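Local coordinates for clavulanic acid biosynthesis oligopeptide binding protein 2 (Streptomyces clavuligerus, PDB 2WOL) that probably binds oligopeptides as a solute-binding protein of the clavulanic acid biosynthetic pathway, at residues N318-V321 against R322-V325. Residues are numbered along the deposited sequence; the frame is centred on the assembly and turned at random.
Sequences NVHV and RRAV
Two guanidinium groups lie against Val319. The Arg322 group sets one face on the backbone of Val319, with CA of Val319 3.6 Å above its plane and over the centre. Arg322 NH2 also comes within 3.6 Å of Val319 CB. The bend at chi3 (-62°) turns the Arg322 guanidinium back toward the N-terminal end of the helix, over Val319 CA. The Arg323 group takes Val319 CG2 on one face, near the rim, with NE of Arg323 3.6 Å from CG2 of Val319. Its extended chain carries the guanidinium across Val319 CG2 and alongside His320. The His320 ring plane is almost perpendicular to that guanidinium. Val319 CG1 lies over one face of the His320 ring, toward the rim. This is the start of helix 319-327 of a family 5 solute-binding protein, and Asn318 is its N-cap. Asn318 OD1 accepts from His320 N at 2.8 Å, in the carbonyl plane. The first helical bonds follow, Arg322 N to Asn318 O and Arg323 N to Val319 O. Arg322 NE and NH1 donate to His520 O and Phe316 O, while Arg323 NH2 donates to Glu519 O and its NE to Tyr365 OH. Helix 375-384 packs on His320 through Glu381 and Ala384, and Met309 of strand 303-309 touches Arg322 and Val325.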
loop_
_atom_site.group_PDB
_atom_site.type_symbol
_atom_site.label_atom_id
_atom_site.label_comp_id
_atom_site.label_asym_id
_atom_site.label_seq_id
_atom_site.Cartn_x
_atom_site.Cartn_y
_atom_site.Cartn_z
ATOM N N ASN A 318 25.349 -6.212 16.705
ATOM C CA ASN A 318 26.253 -7.235 16.196
ATOM C C ASN A 318 25.559 -8.047 15.111
ATOM O O ASN A 318 24.509 -8.653 15.354
ATOM C CB ASN A 318 26.723 -8.133 17.346
ATOM C CG ASN A 318 27.864 -9.042 16.947
ATOM O OD1 ASN A 318 27.698 -9.928 16.116
ATOM N ND2 ASN A 318 29.034 -8.832 17.546
ATOM N N VAL A 319 26.144 -8.054 13.915
ATOM C CA VAL A 319 25.556 -8.773 12.774
ATOM C C VAL A 319 25.327 -10.257 13.075
ATOM O O VAL A 319 24.399 -10.863 12.544
ATOM C CB VAL A 319 26.381 -8.593 11.461
ATOM C CG1 VAL A 319 27.737 -9.295 11.555
ATOM C CG2 VAL A 319 25.584 -9.084 10.245
ATOM N N HIS A 320 26.168 -10.836 13.928
ATOM C CA HIS A 320 26.073 -12.263 14.227
ATOM C C HIS A 320 24.918 -12.606 15.150
ATOM O O HIS A 320 24.326 -13.681 15.029
ATOM C CB HIS A 320 27.415 -12.792 14.722
ATOM C CG HIS A 320 28.477 -12.715 13.679
ATOM N ND1 HIS A 320 29.506 -11.800 13.720
ATOM C CD2 HIS A 320 28.627 -13.402 12.523
ATOM C CE1 HIS A 320 30.259 -11.946 12.644
ATOM N NE2 HIS A 320 29.746 -12.909 11.901
ATOM N N VAL A 321 24.584 -11.682 16.046
ATOM C CA VAL A 321 23.343 -11.783 16.811
ATOM C C VAL A 321 22.161 -11.815 15.839
ATOM O O VAL A 321 21.264 -12.649 15.967
ATOM C CB VAL A 321 23.199 -10.618 17.811
ATOM C CG1 VAL A 321 21.761 -10.477 18.294
ATOM C CG2 VAL A 321 24.151 -10.814 18.984
ATOM N N ARG A 322 22.189 -10.927 14.847
ATOM C CA ARG A 322 21.071 -10.806 13.912
ATOM C C ARG A 322 20.950 -12.045 13.033
ATOM O O ARG A 322 19.849 -12.526 12.786
ATOM C CB ARG A 322 21.196 -9.533 13.074
ATOM C CG ARG A 322 21.285 -8.265 13.925
ATOM C CD ARG A 322 21.046 -6.999 13.115
ATOM N NE ARG A 322 22.031 -6.788 12.053
ATOM C CZ ARG A 322 23.152 -6.078 12.186
ATOM N NH1 ARG A 322 23.466 -5.515 13.351
ATOM N NH2 ARG A 322 23.965 -5.940 11.149
ATOM N N ARG A 323 22.088 -12.569 12.582
ATOM C CA ARG A 323 22.096 -13.797 11.783
ATOM C C ARG A 323 21.660 -15.014 12.594
ATOM O O ARG A 323 20.977 -15.893 12.070
ATOM C CB ARG A 323 23.466 -14.023 11.133
ATOM C CG ARG A 323 23.767 -12.986 10.060
ATOM C CD ARG A 323 25.128 -13.165 9.427
ATOM N NE ARG A 323 25.322 -12.164 8.382
ATOM C CZ ARG A 323 26.503 -11.799 7.887
ATOM N NH1 ARG A 323 27.631 -12.356 8.320
ATOM N NH2 ARG A 323 26.552 -10.866 6.947
ATOM N N ALA A 324 22.046 -15.059 13.869
ATOM C CA ALA A 324 21.594 -16.124 14.758
ATOM C C ALA A 324 20.072 -16.177 14.790
ATOM O O ALA A 324 19.481 -17.247 14.682
ATOM C CB ALA A 324 22.149 -15.926 16.159
ATOM N N VAL A 325 19.447 -15.010 14.913
ATOM C CA VAL A 325 17.991 -14.918 14.932
ATOM C C VAL A 325 17.385 -15.432 13.618
ATOM O O VAL A 325 16.404 -16.181 13.634
ATOM C CB VAL A 325 17.520 -13.479 15.235
ATOM C CG1 VAL A 325 16.008 -13.343 15.052
ATOM C CG2 VAL A 325 17.928 -13.082 16.651
#